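Cellulosomal scaffoldin (Acetivibrio cellulolyticus, PDB 3ZUC) binds crystalline cellulose through this family 3b carbohydrate-binding module, one domain of the large secreted scaffoldin of the cellulosome. Local coordinates at residues 10-15 against 20-25; 26-31 against 41-46; 45-50 against 71-76; 62-67 against 89-94; 138-141 against 146-149. All blocks are in the same frame, centred on the assembly; numbering follows the deposited sequence. Where two conformers were deposited one is given.

Following the chain from the N terminus, interaction 1 closes a short loop and pairs strands 6-12 and 24-30 within one sheet of the sandwich. Interaction 2 comes next in series, carrying strand 24-30 across the core to strand 42-47 of the facing sheet. Interaction 3 starts where interaction 2 ends, sharing Tyr45 and Tyr46, and reaches from strand 42-47 to edge strand 69-80 beside the calcium site. Interaction 4 crosses interaction 3, because its segments alternate with those of 45-50 and 71-76; it joins a turn after strand 55-61 to the end of strand 83-91. Interaction 5 closes the last hairpin, whose strand 140-143 pairs with strand 42-47.

Interaction 1: residues 10-15 against 20-25; sequences FFNAGT and NSIYPK
Phe11 and Lys25 are joined by a pair of backbone bonds, Phe11 N to Lys25 O and Lys25 N to Phe11 O, each 3.0 Å long. One residue on, Asn12 faces Pro24 as a non-hydrogen-bonded pair. Ala13 N then donates to Tyr23 O at 2.9 Å in a nearly straight bond (172°), and so prolongs the antiparallel pairing beyond the end of strand 6-12. Two CA-H...O contacts supplement it, Phe10 CA to Lys25 O and Asn12 CA to Tyr23 O.

A water spans the place where the chains diverge: it accepts from Asn12 ND2 and from Tyr23 N, and donates to Gly14 O at 2.8 Å. The Asn12 amide is held further by Asn127, whose N meets OD1, and by Tyr45, whose OH meets ND2.

These two neighbouring strands belong to one sheet of the beta-sandwich of the cellulose-binding module, and their apolar contacts fall on both of its faces. On the core side Phe10, with CG anti to the backbone N (chi1 -176°), brings its ring edge to Pro24, CE1 lying 3.7 Å from Pro24 CB. Phe26 and Tyr45 meet the same ring.

On the other face Lys25 runs beside the Phe11 ring and points the same way. Its CB sits over one ring face, CE comes to 3.6 Å from Phe11 CZ, and CD touches Ala13 CB at 3.8 Å. A bend at chi3 carries NZ on to Gln107 OE1. Tyr23 CB packs against Ala13 CB, also at 3.8 Å, and its ring passes obliquely beside Gly14 CA.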
# COMPACT_ATOMS: atom_id res chain seq x y z
N PHE A 10 -5.88 2.88 -6.10
CA PHE A 10 -6.11 2.31 -4.80
C PHE A 10 -7.60 2.28 -4.47
O PHE A 10 -8.33 3.18 -4.89
CB PHE A 10 -5.39 3.17 -3.73
CG PHE A 10 -5.50 2.60 -2.34
CD1 PHE A 10 -4.66 1.57 -1.95
CD2 PHE A 10 -6.46 3.04 -1.45
CE1 PHE A 10 -4.80 0.97 -0.72
CE2 PHE A 10 -6.58 2.45 -0.21
CZ PHE A 10 -5.76 1.41 0.12
N PHE A 11 -8.01 1.30 -3.66
CA PHE A 11 -9.24 1.40 -2.88
C PHE A 11 -9.15 0.43 -1.72
O PHE A 11 -8.26 -0.42 -1.65
CB PHE A 11 -10.53 1.21 -3.71
CG PHE A 11 -10.83 -0.20 -4.18
CD1 PHE A 11 -10.13 -0.78 -5.22
CD2 PHE A 11 -11.87 -0.91 -3.62
CE1 PHE A 11 -10.44 -2.04 -5.70
CE2 PHE A 11 -12.19 -2.19 -4.08
CZ PHE A 11 -11.49 -2.75 -5.12
N ASN A 12 -10.07 0.59 -0.77
CA ASN A 12 -10.18 -0.28 0.38
C ASN A 12 -11.26 -1.33 0.15
O ASN A 12 -12.41 -0.97 -0.14
CB ASN A 12 -10.57 0.54 1.63
CG ASN A 12 -9.45 1.44 2.11
OD1 ASN A 12 -9.33 2.59 1.68
ND2 ASN A 12 -8.60 0.91 2.98
N ALA A 13 -10.93 -2.61 0.30
CA ALA A 13 -11.93 -3.66 0.01
C ALA A 13 -13.01 -3.76 1.06
O ALA A 13 -14.09 -4.26 0.77
CB ALA A 13 -11.28 -5.02 -0.17
N GLY A 14 -12.71 -3.33 2.28
CA GLY A 14 -13.63 -3.27 3.40
C GLY A 14 -13.59 -1.87 3.98
O GLY A 14 -12.51 -1.34 4.25
N THR A 15 -14.75 -1.27 4.17
CA THR A 15 -14.83 0.13 4.54
C THR A 15 -15.58 0.40 5.85
O THR A 15 -16.01 1.53 6.09
CB THR A 15 -15.42 0.98 3.41
OG1 THR A 15 -16.69 0.44 3.07
CG2 THR A 15 -14.49 1.02 2.21
N ASN A 20 -11.78 -4.92 12.39
CA ASN A 20 -10.67 -5.68 12.91
C ASN A 20 -9.57 -5.92 11.88
O ASN A 20 -8.58 -6.54 12.19
CB ASN A 20 -11.13 -6.99 13.55
CG ASN A 20 -11.73 -7.94 12.54
OD1 ASN A 20 -11.55 -7.80 11.33
ND2 ASN A 20 -12.42 -8.95 13.04
N SER A 21 -9.74 -5.42 10.66
CA SER A 21 -8.75 -5.55 9.61
C SER A 21 -8.82 -4.34 8.71
O SER A 21 -9.85 -3.67 8.60
CB SER A 21 -9.00 -6.80 8.77
OG SER A 21 -8.91 -8.00 9.53
N ILE A 22 -7.71 -4.09 8.03
CA ILE A 22 -7.63 -3.09 6.99
C ILE A 22 -7.27 -3.84 5.70
O ILE A 22 -6.48 -4.79 5.71
CB ILE A 22 -6.64 -1.96 7.38
CG1 ILE A 22 -7.21 -1.24 8.62
CG2 ILE A 22 -6.45 -0.99 6.24
CD1 ILE A 22 -6.29 -0.21 9.24
N TYR A 23 -7.89 -3.42 4.60
CA TYR A 23 -7.93 -4.19 3.34
C TYR A 23 -7.42 -3.38 2.14
O TYR A 23 -8.17 -3.07 1.21
CB TYR A 23 -9.37 -4.62 3.05
CG TYR A 23 -10.06 -5.48 4.09
CD1 TYR A 23 -10.67 -4.94 5.22
CD2 TYR A 23 -10.20 -6.85 3.89
CE1 TYR A 23 -11.36 -5.74 6.12
CE2 TYR A 23 -10.87 -7.64 4.78
CZ TYR A 23 -11.46 -7.09 5.90
OH TYR A 23 -12.14 -7.92 6.75
N PRO A 24 -6.13 -3.04 2.11
CA PRO A 24 -5.62 -2.24 1.01
C PRO A 24 -5.56 -3.00 -0.30
O PRO A 24 -5.09 -4.14 -0.34
CB PRO A 24 -4.21 -1.88 1.49
CG PRO A 24 -3.82 -3.02 2.38
CD PRO A 24 -5.08 -3.36 3.09
N LYS A 25 -6.01 -2.36 -1.38
CA LYS A 25 -5.89 -2.88 -2.73
C LYS A 25 -5.24 -1.83 -3.61
O LYS A 25 -5.78 -0.73 -3.76
CB LYS A 25 -7.28 -3.25 -3.31
CG LYS A 25 -7.88 -4.43 -2.65
CD LYS A 25 -9.15 -4.88 -3.30
CE LYS A 25 -8.98 -5.32 -4.73
NZ LYS A 25 -10.04 -6.34 -5.10
O HOH W 1 -9.79 -1.27 4.66

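Interaction 2: residues 26-31 against 41-46; sequences FRLTNT and VKLHYY. With EDO (1,2-ethanediol), chain C.
Strands 26-30 and 42-46 run in roughly opposite senses (147°) with axes 10.6 Å apart at their closest, a separation bridged by side chains, with Phe26 and Leu43 meeting midway. Leu43 CD1 lies almost over the centre of the Phe26 ring, 3.9 Å from the centroid and 12° off the ring normal, a CH-pi contact. With its CG anti to the carbonyl carbon (chi1 -69°), Phe26 sends its ring out between the strands to meet Leu43 from the opposite direction, its far end touching Leu43 CB. The other Leu43 methyl, CD2, meets Leu28 CD2 tip to tip at 4.0 Å.

This is the apolar core between the two facing sheets of the CBM3 beta-sandwich, where Val8, Ile89 and Phe91 add to the packing round Phe26 and Leu28.

On the reverse side of strand 42-46, His44 points away from the core. Its ND1 donates to Tyr46 OH at 2.8 Å, almost straight and in the imidazole plane, while NE2 is bonded to Glu88, so both nitrogens are engaged and the ring rotation is fixed. Tyr86 stacks on the imidazole. Tyr46 OH also bonds a 1,2-ethanediol molecule, probably from the crystallisation liquor, at 2.6 Å from its O2.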
# COMPACT_ATOMS: atom_id res chain seq x y z
N PHE A 26 -4.10 -2.17 -4.20
CA PHE A 26 -3.39 -1.29 -5.09
C PHE A 26 -3.42 -1.84 -6.51
O PHE A 26 -3.36 -3.06 -6.72
CB PHE A 26 -1.90 -1.22 -4.71
CG PHE A 26 -1.59 -0.52 -3.42
CD1 PHE A 26 -1.64 -1.16 -2.21
CD2 PHE A 26 -1.19 0.81 -3.44
CE1 PHE A 26 -1.30 -0.45 -1.02
CE2 PHE A 26 -0.84 1.49 -2.29
CZ PHE A 26 -0.90 0.87 -1.12
N ARG A 27 -3.46 -0.95 -7.50
CA ARG A 27 -3.19 -1.31 -8.88
C ARG A 27 -2.05 -0.44 -9.36
O ARG A 27 -2.13 0.79 -9.29
CB ARG A 27 -4.42 -1.15 -9.78
CG ARG A 27 -4.13 -1.57 -11.23
CD ARG A 27 -5.38 -1.89 -12.01
NE ARG A 27 -6.19 -0.70 -12.19
CZ ARG A 27 -7.45 -0.73 -12.62
NH1 ARG A 27 -8.03 -1.89 -12.88
NH2 ARG A 27 -8.10 0.40 -12.77
N LEU A 28 -0.99 -1.09 -9.81
CA LEU A 28 0.22 -0.42 -10.25
C LEU A 28 0.33 -0.57 -11.76
O LEU A 28 0.29 -1.69 -12.26
CB LEU A 28 1.44 -1.06 -9.61
CG LEU A 28 1.39 -1.21 -8.09
CD1 LEU A 28 2.68 -1.85 -7.60
CD2 LEU A 28 1.08 0.10 -7.36
N THR A 29 0.50 0.54 -12.47
CA THR A 29 0.59 0.53 -13.93
C THR A 29 1.89 1.15 -14.37
O THR A 29 2.25 2.25 -13.94
CB THR A 29 -0.58 1.30 -14.57
OG1 THR A 29 -1.82 0.75 -14.13
CG2 THR A 29 -0.53 1.22 -16.10
N ASN A 30 2.62 0.43 -15.22
CA ASN A 30 3.79 1.00 -15.87
C ASN A 30 3.32 1.79 -17.09
O ASN A 30 2.88 1.21 -18.06
CB ASN A 30 4.74 -0.12 -16.28
CG ASN A 30 6.01 0.39 -16.91
OD1 ASN A 30 6.13 1.58 -17.23
ND2 ASN A 30 6.96 -0.49 -17.09
N THR A 31 3.37 3.12 -16.99
CA THR A 31 2.87 3.98 -18.05
C THR A 31 3.95 4.37 -19.04
O THR A 31 3.73 5.20 -19.92
CB THR A 31 2.25 5.26 -17.46
OG1 THR A 31 3.25 6.00 -16.76
CG2 THR A 31 1.12 4.93 -16.52
N VAL A 41 10.50 -1.40 -5.78
CA VAL A 41 9.29 -0.62 -5.52
C VAL A 41 8.77 -0.89 -4.11
O VAL A 41 8.68 -2.04 -3.67
CB VAL A 41 8.20 -0.97 -6.56
CG1 VAL A 41 6.89 -0.31 -6.22
CG2 VAL A 41 8.65 -0.55 -7.95
N LYS A 42 8.41 0.17 -3.40
CA LYS A 42 7.75 0.07 -2.11
C LYS A 42 6.44 0.85 -2.16
O LYS A 42 6.31 1.79 -2.96
CB LYS A 42 8.63 0.62 -0.97
CG LYS A 42 10.03 -0.02 -0.90
CD LYS A 42 10.95 0.59 0.15
CE LYS A 42 12.30 -0.13 0.18
NZ LYS A 42 13.33 0.61 0.95
N LEU A 43 5.50 0.48 -1.30
CA LEU A 43 4.23 1.18 -1.17
C LEU A 43 3.99 1.49 0.30
O LEU A 43 4.33 0.67 1.15
CB LEU A 43 3.06 0.31 -1.67
CG LEU A 43 3.23 -0.32 -3.04
CD1 LEU A 43 2.13 -1.33 -3.32
CD2 LEU A 43 3.29 0.74 -4.12
N HIS A 44 3.39 2.64 0.60
CA HIS A 44 2.98 2.97 1.96
C HIS A 44 1.47 3.22 2.08
O HIS A 44 0.87 3.89 1.23
CB HIS A 44 3.65 4.23 2.51
CG HIS A 44 5.11 4.11 2.75
ND1 HIS A 44 5.87 5.18 3.18
CD2 HIS A 44 5.95 3.06 2.65
CE1 HIS A 44 7.13 4.79 3.32
NE2 HIS A 44 7.20 3.50 3.00
N TYR A 45 0.93 2.72 3.18
CA TYR A 45 -0.44 3.00 3.62
C TYR A 45 -0.36 3.57 5.04
O TYR A 45 0.15 2.89 5.94
CB TYR A 45 -1.28 1.73 3.59
CG TYR A 45 -2.74 1.95 3.93
CD1 TYR A 45 -3.19 1.93 5.24
CD2 TYR A 45 -3.67 2.22 2.92
CE1 TYR A 45 -4.53 2.16 5.54
CE2 TYR A 45 -5.00 2.46 3.21
CZ TYR A 45 -5.43 2.41 4.52
OH TYR A 45 -6.78 2.62 4.75
N TYR A 46 -0.83 4.80 5.23
CA TYR A 46 -0.71 5.55 6.47
C TYR A 46 -2.00 5.52 7.28
O TYR A 46 -3.10 5.68 6.73
CB TYR A 46 -0.37 7.01 6.15
CG TYR A 46 0.94 7.20 5.44
CD1 TYR A 46 2.12 7.31 6.17
CD2 TYR A 46 1.03 7.25 4.06
CE1 TYR A 46 3.34 7.48 5.57
CE2 TYR A 46 2.26 7.41 3.44
CZ TYR A 46 3.42 7.52 4.19
OH TYR A 46 4.62 7.70 3.54
C1 EDO C . 8.36 8.17 5.37
O1 EDO C . 8.31 7.58 4.07
C2 EDO C . 6.95 8.35 5.91
O2 EDO C . 6.19 9.18 5.03

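Interaction 3: residues 45-50 against 71-76. With CA (calcium ion), chain B; EDO (1,2-ethanediol), chain C.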
# COMPACT_ATOMS: atom_id res chain seq x y z
N TYR A 45 0.93 2.72 3.18
CA TYR A 45 -0.44 3.00 3.62
C TYR A 45 -0.36 3.57 5.04
O TYR A 45 0.15 2.89 5.94
CB TYR A 45 -1.28 1.73 3.59
CG TYR A 45 -2.74 1.95 3.93
CD1 TYR A 45 -3.19 1.93 5.24
CD2 TYR A 45 -3.67 2.22 2.92
CE1 TYR A 45 -4.53 2.16 5.54
CE2 TYR A 45 -5.00 2.46 3.21
CZ TYR A 45 -5.43 2.41 4.52
OH TYR A 45 -6.78 2.62 4.75
N TYR A 46 -0.83 4.80 5.23
CA TYR A 46 -0.71 5.55 6.47
C TYR A 46 -2.00 5.52 7.28
O TYR A 46 -3.10 5.68 6.73
CB TYR A 46 -0.37 7.01 6.15
CG TYR A 46 0.94 7.20 5.44
CD1 TYR A 46 2.12 7.31 6.17
CD2 TYR A 46 1.03 7.25 4.06
CE1 TYR A 46 3.34 7.48 5.57
CE2 TYR A 46 2.26 7.41 3.44
CZ TYR A 46 3.42 7.52 4.19
OH TYR A 46 4.62 7.70 3.54
N PHE A 47 -1.87 5.34 8.59
CA PHE A 47 -3.04 5.18 9.43
C PHE A 47 -2.72 5.54 10.87
O PHE A 47 -1.55 5.69 11.25
CB PHE A 47 -3.57 3.73 9.31
CG PHE A 47 -2.62 2.66 9.79
CD1 PHE A 47 -1.57 2.20 9.00
CD2 PHE A 47 -2.78 2.07 11.05
CE1 PHE A 47 -0.71 1.21 9.44
CE2 PHE A 47 -1.94 1.08 11.49
CZ PHE A 47 -0.90 0.64 10.69
N THR A 48 -3.77 5.64 11.68
CA THR A 48 -3.64 5.68 13.13
C THR A 48 -4.04 4.32 13.68
O THR A 48 -5.11 3.79 13.35
CB THR A 48 -4.44 6.79 13.80
OG1 THR A 48 -5.83 6.54 13.58
CG2 THR A 48 -4.07 8.16 13.26
N VAL A 49 -3.16 3.72 14.48
CA VAL A 49 -3.33 2.34 14.89
C VAL A 49 -4.49 2.10 15.86
O VAL A 49 -5.01 0.99 15.89
CB VAL A 49 -1.98 1.79 15.44
CG1 VAL A 49 -1.60 2.42 16.77
CG2 VAL A 49 -1.96 0.28 15.53
N ASP A 50 -4.87 3.11 16.65
CA ASP A 50 -5.97 2.97 17.61
C ASP A 50 -5.73 1.81 18.58
O ASP A 50 -6.55 0.89 18.72
CB ASP A 50 -7.31 2.81 16.89
CG ASP A 50 -7.67 4.01 16.08
OD1 ASP A 50 -7.78 5.10 16.70
OD2 ASP A 50 -7.87 3.89 14.86
N GLY A 71 4.92 -7.21 3.96
CA GLY A 71 4.65 -5.95 4.60
C GLY A 71 5.27 -5.88 5.97
O GLY A 71 5.35 -6.88 6.70
N THR A 72 5.68 -4.67 6.34
CA THR A 72 6.16 -4.36 7.67
C THR A 72 5.50 -3.06 8.13
O THR A 72 4.92 -2.33 7.33
CB THR A 72 7.68 -4.22 7.72
OG1 THR A 72 8.06 -3.23 6.77
CG2 THR A 72 8.38 -5.53 7.43
N PHE A 73 5.58 -2.81 9.43
CA PHE A 73 4.93 -1.64 10.05
C PHE A 73 5.99 -0.76 10.69
O PHE A 73 6.87 -1.26 11.40
CB PHE A 73 3.89 -2.10 11.07
CG PHE A 73 2.81 -2.89 10.42
CD1 PHE A 73 2.94 -4.25 10.22
CD2 PHE A 73 1.69 -2.25 9.90
CE1 PHE A 73 1.98 -4.97 9.53
CE2 PHE A 73 0.72 -2.98 9.22
CZ PHE A 73 0.88 -4.33 9.03
N VAL A 74 5.85 0.54 10.47
CA VAL A 74 6.81 1.53 10.93
C VAL A 74 6.04 2.64 11.63
O VAL A 74 4.96 3.01 11.19
CB VAL A 74 7.62 2.11 9.73
CG1 VAL A 74 8.70 3.06 10.24
CG2 VAL A 74 8.22 0.99 8.91
N LYS A 75 6.60 3.19 12.71
CA LYS A 75 5.98 4.34 13.36
C LYS A 75 6.31 5.62 12.62
O LYS A 75 7.45 5.84 12.20
CB LYS A 75 6.45 4.48 14.81
CG LYS A 75 6.33 3.27 15.65
CD LYS A 75 4.94 2.91 15.82
CE LYS A 75 4.65 2.23 17.17
NZ LYS A 75 5.02 0.82 17.09
N MET A 76 5.32 6.50 12.50
CA MET A 76 5.56 7.86 12.08
C MET A 76 6.30 8.59 13.18
O MET A 76 6.05 8.37 14.37
CB MET A 76 4.25 8.57 11.81
CG MET A 76 3.55 8.07 10.61
SD MET A 76 4.30 8.56 9.05
CE MET A 76 3.94 10.31 9.09
CA CA B . -7.31 4.83 12.82
C1 EDO C . 8.36 8.17 5.37
O1 EDO C . 8.31 7.58 4.07
C2 EDO C . 6.95 8.35 5.91
O2 EDO C . 6.19 9.18 5.03
O HOH W 2 -7.14 2.55 11.87
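Met76 crosses Tyr46 at about a right angle and sets its sulfur against the edge of the phenol ring: SD lies 3.8 Å from Tyr46 CE1 and 4.9 Å from the ring centroid, 77° off the normal. It is a Met-aromatic contact at the ring edge, where the polarisable sulfur meets ring hydrogens rather than the pi cloud. With chi1 -69° and chi2 -73° the methionine chain folds so that SD reaches that edge.

The second contact joins two rings whose side chains also cross nearly at right angles. Phe47 CZ approaches Phe73 CD2 at 4.0 Å, with the Phe73 atom near the plane of the Phe47 ring, at its edge. Phe47 CG stands between the backbone N and carbonyl carbon, which brings the far end of the ring toward Phe73 although CB itself does not point there.

Directly after Phe47 the chain enters the calcium site. Thr48 chelates the ion through O at 2.5 Å and OG1 at 2.4 Å, Asp50 OD2 binds at 2.3 Å, and a water, Asn119, Asp122 and Asp123 complete the seven ligands.

Strands 42-47 and 69-80 are not neighbours: strand 83-91 runs between them in the sheet, and Phe47 and Phe73 both pack against Gln55 of strand 55-61 in the facing sheet.

Interaction 4: residues 62-67 against 89-94; sequences SPVGSS and IAFSSA
Val64 meets Phe91 at one end of the beta-sandwich, where the type I turn Ser62-Gly65, following strand 55-61, packs against the end of strand 83-91. The two segments bury little of each other, and the contact divides into an apolar inner part and a hydrated outer one.

Inside, Val64 uses its CG2 methyl, which approaches the edge of the Phe91 ring near its plane, 4.2 Å from CD2; the side chains cross at about a right angle. Val64 CG2 stands between the backbone N and the carbonyl carbon (chi1 -55° for its other branch, CG1), which turns it to the ring. Other strands make this side denser than the single methyl suggests: Val69 touches both residues, Ile104 packs on Val64, and Val106 on Phe91. The turn is closed by Gly65 N donating to Ser62 O at 2.9 Å. Ser62 OG gives its proton to Glu105 O and weakly accepts Val64 N at 3.5 Å, which ties the turn to strand 102-112. Gly65 leaves the turn at phi 102° and psi 113°, where a CB would press on the carbonyl O of Val64.

On the solvent side the backbones come closest, yet do not bond directly: Val64 O and Ala94 O, two acceptors, are 4.4 Å apart. Asn68 serves both segments here, its ND2 bonding Val64 O and its OD1 bonding Ser92 OG, which in turn receives a weak bond from Ala94 N. A water also links the two, donating one proton to Val64 O and the other to Ala94 O, at 2.8 Å each.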
# COMPACT_ATOMS: atom_id res chain seq x y z
N SER A 62 -1.62 -11.43 -5.80
CA SER A 62 -1.05 -10.55 -6.78
C SER A 62 -0.61 -11.41 -7.95
O SER A 62 -0.09 -12.51 -7.73
CB SER A 62 0.18 -9.82 -6.25
OG SER A 62 0.72 -8.93 -7.22
N PRO A 63 -0.72 -10.91 -9.19
CA PRO A 63 -0.20 -11.68 -10.32
C PRO A 63 1.29 -12.05 -10.19
O PRO A 63 1.74 -13.01 -10.81
CB PRO A 63 -0.44 -10.75 -11.51
CG PRO A 63 -1.56 -9.87 -11.12
CD PRO A 63 -1.43 -9.69 -9.64
N VAL A 64 2.06 -11.27 -9.44
CA VAL A 64 3.49 -11.56 -9.32
C VAL A 64 3.77 -12.69 -8.35
O VAL A 64 4.92 -13.08 -8.21
CB VAL A 64 4.30 -10.31 -8.93
CG1 VAL A 64 4.03 -9.20 -9.92
CG2 VAL A 64 3.99 -9.88 -7.49
N GLY A 65 2.73 -13.20 -7.68
CA GLY A 65 2.87 -14.26 -6.70
C GLY A 65 2.81 -13.66 -5.32
O GLY A 65 3.69 -12.89 -4.92
N SER A 66 1.75 -13.98 -4.59
CA SER A 66 1.51 -13.34 -3.31
C SER A 66 2.66 -13.53 -2.32
O SER A 66 2.90 -12.65 -1.49
CB SER A 66 0.19 -13.80 -2.70
OG SER A 66 0.26 -15.15 -2.33
N SER A 67 3.37 -14.65 -2.40
CA SER A 67 4.49 -14.88 -1.48
C SER A 67 5.66 -13.93 -1.72
O SER A 67 6.53 -13.81 -0.86
CB SER A 67 4.99 -16.33 -1.57
OG SER A 67 5.59 -16.59 -2.81
N ILE A 89 4.89 -1.99 2.02
CA ILE A 89 4.86 -3.19 1.20
C ILE A 89 6.08 -3.20 0.30
O ILE A 89 6.43 -2.18 -0.30
CB ILE A 89 3.57 -3.22 0.36
CG1 ILE A 89 2.34 -3.29 1.25
CG2 ILE A 89 3.59 -4.38 -0.63
CD1 ILE A 89 1.04 -3.08 0.52
N ALA A 90 6.71 -4.37 0.21
CA ALA A 90 7.88 -4.61 -0.62
C ALA A 90 7.67 -5.87 -1.47
O ALA A 90 6.84 -6.73 -1.16
CB ALA A 90 9.11 -4.80 0.25
N PHE A 91 8.44 -5.93 -2.54
CA PHE A 91 8.43 -7.04 -3.50
C PHE A 91 9.80 -7.70 -3.53
O PHE A 91 10.82 -7.01 -3.57
CB PHE A 91 8.18 -6.51 -4.92
CG PHE A 91 6.84 -5.87 -5.10
CD1 PHE A 91 6.66 -4.52 -4.88
CD2 PHE A 91 5.75 -6.61 -5.53
CE1 PHE A 91 5.43 -3.93 -5.07
CE2 PHE A 91 4.52 -6.03 -5.73
CZ PHE A 91 4.36 -4.69 -5.50
N SER A 92 9.83 -9.03 -3.55
CA SER A 92 11.08 -9.75 -3.70
C SER A 92 11.55 -9.76 -5.15
O SER A 92 10.81 -9.43 -6.07
CB SER A 92 10.88 -11.19 -3.25
OG SER A 92 10.10 -11.84 -4.23
N SER A 93 12.79 -10.19 -5.37
CA SER A 93 13.32 -10.30 -6.72
C SER A 93 12.54 -11.29 -7.60
O SER A 93 12.53 -11.14 -8.82
CB SER A 93 14.80 -10.71 -6.66
OG SER A 93 14.92 -12.00 -6.09
N ALA A 94 11.90 -12.28 -6.99
CA ALA A 94 11.10 -13.24 -7.74
C ALA A 94 9.81 -12.63 -8.30
O ALA A 94 9.21 -13.19 -9.22
CB ALA A 94 10.80 -14.47 -6.90
O HOH W 3 6.68 -13.73 -10.26

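Interaction 5: residues 138-141 against 146-149; sequences KVTA and GLIW
A classic beta bulge marks the hairpin of strands 140-143 and 146-149, with Ile148 and Trp149 both set opposite Ala141. The carbonyl of Ala141 receives two N-H groups: Ile148 N at 2.8 Å in a nearly straight bond (174°), and Trp149 N in a weak, bent one at 3.3 Å (131°). In return Ala141 N donates to Trp149 O at 3.1 Å, an oxygen that Thr140 CA also approaches in a CA-H...O contact.

Around the bulge the side chains pack closely. Ala141 CB touches Trp149 CB at 3.9 Å, the pair lying on the same face of the sheet, while Ile148 CG1 is a little farther from Ala141 CB, at 4.2 Å. Leu147, whose CG is anti to its backbone N (chi1 -178°), swings its CD1 back across Thr140, 3.7 Å from Thr140 CB and close to Ala141 O.

The indole of Trp149 reaches along the partner strand and meets Val139 O in its ring plane, edge first, with CD1 at 3.3 Å. That oxygen is buried without a hydrogen-bond partner, and the ring N-H passes it by to bond Trp136 O.

Strand 146-149 forms one edge of its sheet. Strand 140-143 pairs on its other side with strand 42-47, through Thr140 and His44, while Ala141 and Trp149 rest on Val8 of strand 6-12 in the facing sheet.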
# COMPACT_ATOMS: atom_id res chain seq x y z
N LYS A 138 -3.06 9.76 -1.46
CA LYS A 138 -2.91 9.59 -0.01
C LYS A 138 -2.26 8.25 0.34
O LYS A 138 -2.06 7.97 1.52
CB LYS A 138 -4.24 9.74 0.70
CG LYS A 138 -4.92 11.07 0.46
CD LYS A 138 -4.04 12.21 0.84
CE LYS A 138 -4.78 13.56 0.73
NZ LYS A 138 -5.13 14.02 -0.62
N VAL A 139 -1.93 7.44 -0.66
CA VAL A 139 -0.94 6.38 -0.53
C VAL A 139 0.30 6.82 -1.32
O VAL A 139 0.19 7.63 -2.24
CB VAL A 139 -1.46 5.00 -1.01
CG1 VAL A 139 -2.55 4.51 -0.10
CG2 VAL A 139 -1.93 5.05 -2.48
N THR A 140 1.45 6.30 -0.93
CA THR A 140 2.69 6.67 -1.61
C THR A 140 3.39 5.45 -2.17
O THR A 140 3.18 4.31 -1.71
CB THR A 140 3.62 7.48 -0.70
OG1 THR A 140 3.87 6.70 0.47
CG2 THR A 140 3.02 8.83 -0.32
N ALA A 141 4.23 5.69 -3.17
CA ALA A 141 5.09 4.64 -3.72
C ALA A 141 6.48 5.21 -3.92
O ALA A 141 6.66 6.43 -4.04
CB ALA A 141 4.56 4.11 -5.05
N GLY A 146 13.64 6.85 -4.31
CA GLY A 146 12.83 7.51 -3.31
C GLY A 146 11.40 7.66 -3.78
O GLY A 146 10.90 6.86 -4.56
N LEU A 147 10.73 8.69 -3.28
CA LEU A 147 9.30 8.87 -3.54
C LEU A 147 9.06 9.07 -5.04
O LEU A 147 9.72 9.90 -5.67
CB LEU A 147 8.82 10.08 -2.75
CG LEU A 147 7.34 10.43 -2.85
CD1 LEU A 147 6.47 9.40 -2.14
CD2 LEU A 147 7.08 11.82 -2.29
N ILE A 148 8.05 8.37 -5.56
CA ILE A 148 7.64 8.50 -6.96
C ILE A 148 6.13 8.70 -7.12
O ILE A 148 5.68 8.93 -8.24
CB ILE A 148 8.11 7.31 -7.83
CG1 ILE A 148 7.43 6.00 -7.41
CG2 ILE A 148 9.62 7.22 -7.83
CD1 ILE A 148 7.72 4.83 -8.33
N TRP A 149 5.35 8.67 -6.05
CA TRP A 149 3.91 8.84 -6.16
C TRP A 149 3.35 9.28 -4.84
O TRP A 149 3.66 8.67 -3.80
CB TRP A 149 3.21 7.50 -6.53
CG TRP A 149 1.72 7.65 -6.57
CD1 TRP A 149 0.85 7.54 -5.52
CD2 TRP A 149 0.93 8.01 -7.71
NE1 TRP A 149 -0.42 7.85 -5.92
CE2 TRP A 149 -0.41 8.12 -7.27
CE3 TRP A 149 1.22 8.24 -9.06
CZ2 TRP A 149 -1.45 8.44 -8.14
CZ3 TRP A 149 0.18 8.55 -9.90
CH2 TRP A 149 -1.13 8.65 -9.45